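PDB 4Z8N: reticulocyte-binding protein 2a from Plasmodium vivax, which probably binds red blood cells through its all-helical erythrocyte-binding domain, the part described here, during invasion by the parasite. Local coordinates for residues H101-Y104 / K105-D109; T80-V83 / L84-E88; L207-E210 / M211-I215; N91-L94 / S95-E98. All coordinates share one frame; numbering follows the deposited sequence.

In the fold
All four contacts are local, each joining residues about one helical turn apart, in the chain order 2, 4, 1, 3. Contact 2 ends helix 71-85, contact 4 starts helix 94-115 and contact 1 continues that helix; the centres of contacts 2 and 4 lie about 10 Å apart, and those of contacts 1 and 2 about 13 Å. Helix 94-115 packs back on helix 71-85, where Tyr104 CB meets Leu84 CD1 at 3.7 Å. Contact 3 lies on helix 199-237, about 15 Å from the centre of contact 2. There Glu210 OE2 approaches Glu85 OE2 to 2.7 Å, probably sharing a proton, with Lys280 offsetting charge. All four lie away from Glu120, a calcium ligand in another structure.

Contact 1 (H101-Y104 / K105-D109); sequences HNEY and KQQLD
Lys105 reaches back to His101, and Tyr104 runs beside Leu108, each pair one turn (i, i+4) apart on helix 94-115 of the Rh5-type coiled-coil domain. The lysine arm is extended beyond CG, with chi1 -66° setting CG beside its own backbone N, and it passes the carbonyl of His101. Its CE comes to 3.4 Å from His101 NE2, and the ammonium NZ lies at the ring edge, in plane, 4.1 Å from that NE2. A long flexible lysine suits this exposed place, since its methylenes pack while its charged end stays in the solvent-facing layer. Tyr104 points the same way as Leu108, and its ring packs on Leu77 and Leu84 of helix 71-85 and meets Phe206 edge-to-face. An aromatic ring with a polar tip suits such a boundary. Glu103 crosses Gln107, its carboxylate plane turned 57° from the amide. Their polar ends are held by others: Lys100 forms a salt bridge with Glu103 OE1, and Thr80 OG1 bonds Gln107 OE1. Backbone bonds underlie the turn, including Leu108 N to Tyr104 O at 2.8 Å. At the outer end of the Tyr104 ring, OH rests 3.6 Å from the CD2 methyl of Leu108.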
loop_
_atom_site.group_PDB
_atom_site.type_symbol
_atom_site.label_atom_id
_atom_site.label_comp_id
_atom_site.label_asym_id
_atom_site.label_seq_id
_atom_site.Cartn_x
_atom_site.Cartn_y
_atom_site.Cartn_z
ATOM N N HIS A 101 -24.272 -7.473 4.697
ATOM C CA HIS A 101 -23.399 -6.340 4.956
ATOM C C HIS A 101 -22.800 -6.459 6.348
ATOM O O HIS A 101 -21.619 -6.177 6.558
ATOM C CB HIS A 101 -24.154 -5.019 4.815
ATOM C CG HIS A 101 -23.283 -3.814 4.978
ATOM N ND1 HIS A 101 -22.548 -3.282 3.940
ATOM C CD2 HIS A 101 -23.017 -3.044 6.060
ATOM C CE1 HIS A 101 -21.871 -2.233 4.375
ATOM N NE2 HIS A 101 -22.139 -2.067 5.656
ATOM N N ASN A 102 -23.628 -6.879 7.298
ATOM C CA ASN A 102 -23.169 -7.141 8.653
ATOM C C ASN A 102 -22.076 -8.210 8.653
ATOM O O ASN A 102 -21.079 -8.101 9.368
ATOM C CB ASN A 102 -24.344 -7.566 9.533
ATOM C CG ASN A 102 -23.990 -7.604 11.003
ATOM O OD1 ASN A 102 -24.020 -6.580 11.686
ATOM N ND2 ASN A 102 -23.659 -8.788 11.501
ATOM N N GLU A 103 -22.268 -9.235 7.831
ATOM C CA GLU A 103 -21.294 -10.309 7.677
ATOM C C GLU A 103 -19.990 -9.796 7.064
ATOM O O GLU A 103 -18.899 -10.221 7.451
ATOM C CB GLU A 103 -21.883 -11.429 6.815
ATOM C CG GLU A 103 -21.028 -12.681 6.726
ATOM C CD GLU A 103 -21.750 -13.822 6.033
ATOM O OE1 GLU A 103 -22.953 -13.669 5.730
ATOM O OE2 GLU A 103 -21.117 -14.872 5.792
ATOM N N TYR A 104 -20.118 -8.881 6.107
ATOM C CA TYR A 104 -18.969 -8.274 5.446
ATOM C C TYR A 104 -18.056 -7.552 6.438
ATOM O O TYR A 104 -16.835 -7.675 6.367
ATOM C CB TYR A 104 -19.439 -7.306 4.358
ATOM C CG TYR A 104 -18.433 -6.231 4.009
ATOM C CD1 TYR A 104 -17.377 -6.491 3.144
ATOM C CD2 TYR A 104 -18.542 -4.953 4.543
ATOM C CE1 TYR A 104 -16.457 -5.508 2.825
ATOM C CE2 TYR A 104 -17.629 -3.967 4.230
ATOM C CZ TYR A 104 -16.589 -4.250 3.373
ATOM O OH TYR A 104 -15.680 -3.263 3.063
ATOM N N LYS A 105 -18.656 -6.801 7.357
ATOM C CA LYS A 105 -17.897 -6.081 8.375
ATOM C C LYS A 105 -17.075 -7.030 9.241
ATOM O O LYS A 105 -15.893 -6.794 9.487
ATOM C CB LYS A 105 -18.832 -5.259 9.264
ATOM C CG LYS A 105 -19.545 -4.121 8.557
ATOM C CD LYS A 105 -20.623 -3.530 9.459
ATOM C CE LYS A 105 -21.185 -2.237 8.896
ATOM N NZ LYS A 105 -22.300 -1.703 9.730
ATOM N N GLN A 106 -17.711 -8.102 9.705
ATOM C CA GLN A 106 -17.037 -9.098 10.529
ATOM C C GLN A 106 -15.904 -9.757 9.751
ATOM O O GLN A 106 -14.802 -9.938 10.268
ATOM C CB GLN A 106 -18.032 -10.153 11.015
ATOM C CG GLN A 106 -19.173 -9.585 11.846
ATOM C CD GLN A 106 -20.323 -10.562 12.014
ATOM O OE1 GLN A 106 -20.536 -11.441 11.176
ATOM N NE2 GLN A 106 -21.070 -10.415 13.102
ATOM N N GLN A 107 -16.182 -10.098 8.498
ATOM C CA GLN A 107 -15.211 -10.778 7.652
ATOM C C GLN A 107 -14.036 -9.881 7.272
ATOM O O GLN A 107 -12.904 -10.352 7.159
ATOM C CB GLN A 107 -15.892 -11.311 6.390
ATOM C CG GLN A 107 -16.766 -12.530 6.639
ATOM C CD GLN A 107 -17.515 -12.960 5.398
ATOM O OE1 GLN A 107 -17.759 -12.154 4.499
ATOM N NE2 GLN A 107 -17.881 -14.234 5.337
ATOM N N LEU A 108 -14.300 -8.594 7.068
ATOM C CA LEU A 108 -13.225 -7.643 6.802
ATOM C C LEU A 108 -12.346 -7.502 8.039
ATOM O O LEU A 108 -11.120 -7.466 7.946
ATOM C CB LEU A 108 -13.784 -6.278 6.386
ATOM C CG LEU A 108 -12.769 -5.142 6.204
ATOM C CD1 LEU A 108 -11.724 -5.490 5.151
ATOM C CD2 LEU A 108 -13.466 -3.827 5.861
ATOM N N ASP A 109 -12.983 -7.435 9.204
ATOM C CA ASP A 109 -12.258 -7.311 10.461
ATOM C C ASP A 109 -11.445 -8.568 10.760
ATOM O O ASP A 109 -10.332 -8.486 11.278
ATOM C CB ASP A 109 -13.224 -7.024 11.611
ATOM C CG ASP A 109 -12.508 -6.778 12.923
ATOM O OD1 ASP A 109 -11.511 -6.026 12.924
ATOM O OD2 ASP A 109 -12.939 -7.341 13.950
#

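Contact 2 (T80-V83 / L84-E88); sequences TIFV and LEYPE
Glu85 N donates to Ile81 O at 2.9 Å, in a bent bond, and Leu84 N to Thr80 O at 3.0 Å, in the last turn of helix 71-85. Tyr86 N follows with a bond of 3.1 Å to Phe82 O, bent to 140° at the hydrogen. That carbonyl also receives a weak second bond from Glu85 N, consistent with a tightening of the last turn. Tyr86 is the first residue to leave helical angles, and Pro87 after it has no N-H to offer Val83 O, which helps to explain why the helix stops. Proline also suits the first turn of the weakly bonded helix 87-90, where N-H groups need no helical carbonyl.

The side chains follow the same one-turn spacing. Glu85 lies alongside Ile81, its OE2 3.6 Å from the CG2 methyl. Lys280, in a salt bridge with that buried carboxylate, would favour its charged form, whereas nearby Glu210 would favour a proton on one of the two acids. Phe82 and Tyr86 cross at an angle, with ring planes 56° apart and centroids separated by 5.5 Å. Their closest carbons are Phe82 CE1 and Tyr86 CD1, which meet at 3.6 Å. Thr80 CG2, anti to its backbone N, is turned along Leu84 CD1, so the threonine methyl faces apolar packing while OG1 bonds Gln107 OE1 as well as Ala76 O.

Around this helix end, Leu84 touches Lys100 of helix 94-115 and Phe206 of helix 199-237. Pro87 rests on Val199 and Ala203 of the latter, and Glu85 and Tyr86 both touch Leu283 of helix 246-297.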
loop_
_atom_site.group_PDB
_atom_site.type_symbol
_atom_site.label_atom_id
_atom_site.label_comp_id
_atom_site.label_asym_id
_atom_site.label_seq_id
_atom_site.Cartn_x
_atom_site.Cartn_y
_atom_site.Cartn_z
ATOM N N THR A 80 -18.697 -12.408 -0.269
ATOM C CA THR A 80 -19.685 -11.534 0.357
ATOM C C THR A 80 -19.801 -10.217 -0.408
ATOM O O THR A 80 -20.904 -9.731 -0.662
ATOM C CB THR A 80 -19.333 -11.243 1.826
ATOM O OG1 THR A 80 -19.279 -12.475 2.553
ATOM C CG2 THR A 80 -20.378 -10.336 2.458
ATOM N N ILE A 81 -18.656 -9.652 -0.779
ATOM C CA ILE A 81 -18.615 -8.414 -1.554
ATOM C C ILE A 81 -19.319 -8.582 -2.900
ATOM O O ILE A 81 -20.037 -7.687 -3.351
ATOM C CB ILE A 81 -17.156 -7.953 -1.778
ATOM C CG1 ILE A 81 -16.527 -7.544 -0.447
ATOM C CG2 ILE A 81 -17.094 -6.802 -2.772
ATOM C CD1 ILE A 81 -15.078 -7.153 -0.548
ATOM N N PHE A 82 -19.120 -9.738 -3.529
ATOM C CA PHE A 82 -19.760 -10.046 -4.808
ATOM C C PHE A 82 -21.286 -10.010 -4.680
ATOM O O PHE A 82 -21.978 -9.489 -5.558
ATOM C CB PHE A 82 -19.293 -11.415 -5.319
ATOM C CG PHE A 82 -19.843 -11.788 -6.672
ATOM C CD1 PHE A 82 -19.826 -10.880 -7.718
ATOM C CD2 PHE A 82 -20.355 -13.057 -6.902
ATOM C CE1 PHE A 82 -20.326 -11.222 -8.964
ATOM C CE2 PHE A 82 -20.856 -13.408 -8.147
ATOM C CZ PHE A 82 -20.840 -12.489 -9.180
ATOM N N VAL A 83 -21.804 -10.553 -3.579
ATOM C CA VAL A 83 -23.240 -10.519 -3.314
ATOM C C VAL A 83 -23.728 -9.086 -3.107
ATOM O O VAL A 83 -24.783 -8.695 -3.612
ATOM C CB VAL A 83 -23.617 -11.359 -2.071
ATOM C CG1 VAL A 83 -25.120 -11.309 -1.831
ATOM C CG2 VAL A 83 -23.155 -12.798 -2.236
ATOM N N LEU A 84 -22.948 -8.304 -2.369
ATOM C CA LEU A 84 -23.324 -6.934 -2.033
ATOM C C LEU A 84 -23.226 -5.987 -3.228
ATOM O O LEU A 84 -23.876 -4.940 -3.250
ATOM C CB LEU A 84 -22.449 -6.415 -0.889
ATOM C CG LEU A 84 -22.588 -7.131 0.454
ATOM C CD1 LEU A 84 -21.516 -6.654 1.419
ATOM C CD2 LEU A 84 -23.975 -6.911 1.043
ATOM N N GLU A 85 -22.414 -6.351 -4.216
ATOM C CA GLU A 85 -22.230 -5.514 -5.400
ATOM C C GLU A 85 -23.230 -5.856 -6.492
ATOM O O GLU A 85 -23.568 -5.015 -7.327
ATOM C CB GLU A 85 -20.807 -5.653 -5.944
ATOM C CG GLU A 85 -19.752 -4.959 -5.103
ATOM C CD GLU A 85 -18.371 -5.043 -5.723
ATOM O OE1 GLU A 85 -18.188 -5.842 -6.665
ATOM O OE2 GLU A 85 -17.474 -4.301 -5.274
ATOM N N TYR A 86 -23.700 -7.098 -6.483
ATOM C CA TYR A 86 -24.669 -7.551 -7.470
ATOM C C TYR A 86 -25.865 -8.234 -6.811
ATOM O O TYR A 86 -26.093 -9.423 -7.024
ATOM C CB TYR A 86 -23.999 -8.500 -8.468
ATOM C CG TYR A 86 -22.858 -7.866 -9.236
ATOM C CD1 TYR A 86 -21.564 -7.875 -8.731
ATOM C CD2 TYR A 86 -23.079 -7.251 -10.461
ATOM C CE1 TYR A 86 -20.520 -7.292 -9.429
ATOM C CE2 TYR A 86 -22.041 -6.668 -11.166
ATOM C CZ TYR A 86 -20.766 -6.690 -10.646
ATOM O OH TYR A 86 -19.733 -6.110 -11.346
ATOM N N PRO A 87 -26.639 -7.476 -6.012
ATOM C CA PRO A 87 -27.749 -8.085 -5.269
ATOM C C PRO A 87 -28.909 -8.516 -6.163
ATOM O O PRO A 87 -29.554 -9.525 -5.878
ATOM C CB PRO A 87 -28.189 -6.966 -4.318
ATOM C CG PRO A 87 -27.808 -5.709 -5.021
ATOM C CD PRO A 87 -26.540 -6.025 -5.766
ATOM N N GLU A 88 -29.169 -7.754 -7.221
ATOM C CA GLU A 88 -30.281 -8.047 -8.117
ATOM C C GLU A 88 -30.049 -9.365 -8.850
ATOM O O GLU A 88 -30.958 -10.183 -8.972
ATOM C CB GLU A 88 -30.481 -6.909 -9.121
ATOM C CG GLU A 88 -30.666 -5.530 -8.492
ATOM C CD GLU A 88 -29.370 -4.734 -8.407
ATOM O OE1 GLU A 88 -28.282 -5.347 -8.457
ATOM O OE2 GLU A 88 -29.440 -3.491 -8.303
#

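Contact 3 (L207-E210 / M211-I215); sequences LQEE and MLDII
Met211 carries its CG beside its own backbone N (chi1 -78°), which folds the thioether chain back toward Leu207. CG thereby comes to 3.2 Å from Leu207 O and meets the leucine CD1 methyl more loosely, at 4.4 Å. A further bend about the CG-SD bond turns the terminal methyl CE aside, and the flexible methionine touches Lys280 of helix 246-297 and Leu181 of helix 168-194. Glu210 differs: chi1 66° places its CG between backbone N and carbonyl carbon, close to Met211 N, and its buried carboxylate lies near Glu85, where one acid is probably protonated. Ile214 CG1 leans over Glu210 O at 3.1 Å, the same oxygen that accepts Ile214 N.

On the exposed side, Glu209 and Asp213 lie side by side and point the same way, with carboxylate planes 59° apart. Glu209 OE2 and Asp213 OD2 stay 5.0 Å apart, a like-charge spacing that the solvent probably screens. Asp213 OD2 also lies near Glu209 O, acceptor beside acceptor, which would be mildly unfavourable. The helical bonds hold the turn despite this, Asp213 N reaching Glu209 O at 2.9 Å.

Leu207, Met211 and Ile214, all touching helix 246-297, thus form a mainly apolar buried side that also takes in Glu210, against an exposed acidic side. Such amphipathic division is characteristic of a long bundle helix, here helix 199-237 of the Rh5-type coiled-coil domain.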
loop_
_atom_site.group_PDB
_atom_site.type_symbol
_atom_site.label_atom_id
_atom_site.label_comp_id
_atom_site.label_asym_id
_atom_site.label_seq_id
_atom_site.Cartn_x
_atom_site.Cartn_y
_atom_site.Cartn_z
ATOM N N LEU A 207 -21.225 0.457 -2.441
ATOM C CA LEU A 207 -20.200 0.685 -3.459
ATOM C C LEU A 207 -19.548 2.069 -3.343
ATOM O O LEU A 207 -18.328 2.180 -3.409
ATOM C CB LEU A 207 -20.798 0.503 -4.852
ATOM C CG LEU A 207 -19.805 0.475 -6.010
ATOM C CD1 LEU A 207 -18.638 -0.444 -5.701
ATOM C CD2 LEU A 207 -20.511 0.022 -7.257
ATOM N N GLN A 208 -20.341 3.084 -3.008
ATOM C CA GLN A 208 -19.843 4.416 -2.693
ATOM C C GLN A 208 -18.931 4.382 -1.491
ATOM O O GLN A 208 -17.927 5.032 -1.472
ATOM C CB GLN A 208 -20.957 5.433 -2.430
ATOM C CG GLN A 208 -21.656 5.967 -3.651
ATOM C CD GLN A 208 -22.897 6.783 -3.359
ATOM O OE1 GLN A 208 -23.467 7.350 -4.239
ATOM N NE2 GLN A 208 -23.309 6.823 -2.135
ATOM N N GLU A 209 -19.302 3.629 -0.474
ATOM C CA GLU A 209 -18.465 3.601 0.729
ATOM C C GLU A 209 -17.125 2.900 0.506
ATOM O O GLU A 209 -16.091 3.368 0.987
ATOM C CB GLU A 209 -19.196 2.928 1.892
ATOM C CG GLU A 209 -18.504 3.088 3.256
ATOM C CD GLU A 209 -19.451 2.835 4.418
ATOM O OE1 GLU A 209 -20.664 2.696 4.157
ATOM O OE2 GLU A 209 -18.993 2.769 5.582
ATOM N N GLU A 210 -17.130 1.779 -0.208
ATOM C CA GLU A 210 -15.883 1.058 -0.426
ATOM C C GLU A 210 -15.007 1.795 -1.439
ATOM O O GLU A 210 -13.787 1.670 -1.408
ATOM C CB GLU A 210 -16.148 -0.395 -0.856
ATOM C CG GLU A 210 -16.818 -0.594 -2.203
ATOM C CD GLU A 210 -16.974 -2.072 -2.554
ATOM O OE1 GLU A 210 -16.183 -2.901 -2.051
ATOM O OE2 GLU A 210 -17.891 -2.412 -3.330
ATOM N N MET A 211 -15.615 2.591 -2.312
ATOM C CA MET A 211 -14.824 3.420 -3.215
ATOM C C MET A 211 -14.127 4.535 -2.444
ATOM O O MET A 211 -12.978 4.872 -2.734
ATOM C CB MET A 211 -15.689 3.999 -4.333
ATOM C CG MET A 211 -15.986 2.996 -5.432
ATOM S SD MET A 211 -16.891 3.685 -6.826
ATOM C CE MET A 211 -15.620 4.683 -7.605
ATOM N N LEU A 212 -14.815 5.093 -1.451
ATOM C CA LEU A 212 -14.214 6.091 -0.574
ATOM C C LEU A 212 -13.108 5.461 0.277
ATOM O O LEU A 212 -12.080 6.090 0.531
ATOM C CB LEU A 212 -15.277 6.746 0.316
ATOM C CG LEU A 212 -16.236 7.723 -0.377
ATOM C CD1 LEU A 212 -17.352 8.157 0.562
ATOM C CD2 LEU A 212 -15.493 8.938 -0.908
ATOM N N ASP A 213 -13.318 4.216 0.700
ATOM C CA ASP A 213 -12.316 3.486 1.482
ATOM C C ASP A 213 -11.055 3.213 0.672
ATOM O O ASP A 213 -9.941 3.317 1.184
ATOM C CB ASP A 213 -12.886 2.163 1.993
ATOM C CG ASP A 213 -13.887 2.354 3.110
ATOM O OD1 ASP A 213 -13.785 3.366 3.835
ATOM O OD2 ASP A 213 -14.775 1.490 3.261
ATOM N N ILE A 214 -11.244 2.841 -0.588
ATOM C CA ILE A 214 -10.132 2.634 -1.507
ATOM C C ILE A 214 -9.347 3.933 -1.689
ATOM O O ILE A 214 -8.115 3.927 -1.705
ATOM C CB ILE A 214 -10.626 2.124 -2.878
ATOM C CG1 ILE A 214 -11.176 0.703 -2.752
ATOM C CG2 ILE A 214 -9.508 2.150 -3.899
ATOM C CD1 ILE A 214 -11.776 0.166 -4.036
ATOM N N ILE A 215 -10.062 5.046 -1.815
ATOM C CA ILE A 215 -9.420 6.354 -1.957
ATOM C C ILE A 215 -8.608 6.701 -0.709
ATOM O O ILE A 215 -7.493 7.217 -0.813
ATOM C CB ILE A 215 -10.459 7.460 -2.245
ATOM C CG1 ILE A 215 -11.022 7.282 -3.655
ATOM C CG2 ILE A 215 -9.839 8.847 -2.108
ATOM C CD1 ILE A 215 -12.021 8.334 -4.056
#

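Contact 4 (N91-L94 / S95-E98); sequences NINL and SNYE
Asn93 caps helix 94-115: its side-chain OD1 accepts the backbone N-H of Asn96 at 2.8 Å, nearly straight and almost along the C=O axis of the amide. With chi1 58° CG sits between the backbone N and carbonyl carbon of Asn93, which brings OD1 to that N-H, where a short polar side chain can replace the missing helical carbonyl. The two amides of Asn93 and Asn96 lie only 21° from parallel. A water bridges the Asn93 backbone N (2.9 Å) and Asn96 ND2 (2.8 Å). Behind the cap, Asn93 O accepts Tyr97 N, and Leu94 O accepts Glu98 N.

Ile92, just before the cap, folds over this turn. Its CG1 packs 3.5 Å from Asn96 CB, while its CG2 approaches the edge of the Tyr97 ring, 4.4 Å from CD2. The branched residue suits the place, since one arm covers the turn and the other meets the ring. Tyr97 is positioned further out by its OH, bonded to Leu84 O, and by Pro87, Ala203 and Phe206 around the ring. Asn91, with positive phi, ends the preceding helix 87-90 in a Schellman motif. Together, the Asn93 N-cap and the Ile92-Tyr97 pairing across it form a capped helix start with a hydrophobic staple.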
loop_
_atom_site.group_PDB
_atom_site.type_symbol
_atom_site.label_atom_id
_atom_site.label_comp_id
_atom_site.label_asym_id
_atom_site.label_seq_id
_atom_site.Cartn_x
_atom_site.Cartn_y
_atom_site.Cartn_z
ATOM N N ASN A 91 -30.529 -12.163 -6.663
ATOM C CA ASN A 91 -31.931 -12.249 -6.254
ATOM C C ASN A 91 -32.060 -12.283 -4.732
ATOM O O ASN A 91 -32.877 -13.021 -4.174
ATOM C CB ASN A 91 -32.608 -13.475 -6.879
ATOM C CG ASN A 91 -34.120 -13.420 -6.781
ATOM O OD1 ASN A 91 -34.726 -12.363 -6.953
ATOM N ND2 ASN A 91 -34.736 -14.560 -6.493
ATOM N N ILE A 92 -31.242 -11.481 -4.066
ATOM C CA ILE A 92 -31.276 -11.396 -2.614
ATOM C C ILE A 92 -32.158 -10.216 -2.203
ATOM O O ILE A 92 -32.172 -9.178 -2.868
ATOM C CB ILE A 92 -29.848 -11.260 -2.028
ATOM C CG1 ILE A 92 -29.866 -11.349 -0.501
ATOM C CG2 ILE A 92 -29.185 -9.972 -2.487
ATOM C CD1 ILE A 92 -28.496 -11.177 0.131
ATOM N N ASN A 93 -32.916 -10.382 -1.122
ATOM C CA ASN A 93 -33.816 -9.320 -0.680
ATOM C C ASN A 93 -33.120 -8.342 0.260
ATOM O O ASN A 93 -31.953 -8.527 0.613
ATOM C CB ASN A 93 -35.075 -9.905 -0.020
ATOM C CG ASN A 93 -34.772 -10.795 1.184
ATOM O OD1 ASN A 93 -33.885 -10.508 1.989
ATOM N ND2 ASN A 93 -35.531 -11.877 1.317
ATOM N N LEU A 94 -33.848 -7.304 0.661
ATOM C CA LEU A 94 -33.284 -6.231 1.472
ATOM C C LEU A 94 -32.790 -6.727 2.832
ATOM O O LEU A 94 -31.683 -6.396 3.255
ATOM C CB LEU A 94 -34.320 -5.120 1.667
ATOM C CG LEU A 94 -33.801 -3.857 2.350
ATOM C CD1 LEU A 94 -32.657 -3.262 1.544
ATOM C CD2 LEU A 94 -34.919 -2.844 2.540
ATOM N N SER A 95 -33.613 -7.522 3.507
ATOM C CA SER A 95 -33.275 -8.018 4.839
ATOM C C SER A 95 -32.019 -8.883 4.831
ATOM O O SER A 95 -31.138 -8.719 5.675
ATOM C CB SER A 95 -34.446 -8.802 5.422
ATOM O OG SER A 95 -35.513 -7.931 5.750
ATOM N N ASN A 96 -31.935 -9.804 3.878
ATOM C CA ASN A 96 -30.755 -10.647 3.755
ATOM C C ASN A 96 -29.549 -9.845 3.276
ATOM O O ASN A 96 -28.408 -10.198 3.570
ATOM C CB ASN A 96 -31.029 -11.817 2.811
ATOM C CG ASN A 96 -31.955 -12.852 3.422
ATOM O OD1 ASN A 96 -31.851 -13.173 4.608
ATOM N ND2 ASN A 96 -32.869 -13.378 2.616
ATOM N N TYR A 97 -29.802 -8.759 2.547
ATOM C CA TYR A 97 -28.722 -7.870 2.131
ATOM C C TYR A 97 -28.078 -7.223 3.348
ATOM O O TYR A 97 -26.853 -7.162 3.449
ATOM C CB TYR A 97 -29.220 -6.781 1.173
ATOM C CG TYR A 97 -28.093 -5.962 0.584
ATOM C CD1 TYR A 97 -27.536 -4.894 1.282
ATOM C CD2 TYR A 97 -27.570 -6.269 -0.664
ATOM C CE1 TYR A 97 -26.491 -4.158 0.750
ATOM C CE2 TYR A 97 -26.534 -5.537 -1.205
ATOM C CZ TYR A 97 -25.998 -4.483 -0.497
ATOM O OH TYR A 97 -24.962 -3.757 -1.041
ATOM N N GLU A 98 -28.912 -6.726 4.258
ATOM C CA GLU A 98 -28.428 -6.059 5.462
ATOM C C GLU A 98 -27.633 -7.024 6.336
ATOM O O GLU A 98 -26.639 -6.642 6.950
ATOM C CB GLU A 98 -29.597 -5.461 6.251
ATOM C CG GLU A 98 -30.304 -4.322 5.525
ATOM C CD GLU A 98 -31.574 -3.872 6.225
ATOM O OE1 GLU A 98 -31.993 -4.538 7.196
ATOM O OE2 GLU A 98 -32.155 -2.849 5.802
HETATM O O HOH W 1 -33.120 -13.169 -0.189
#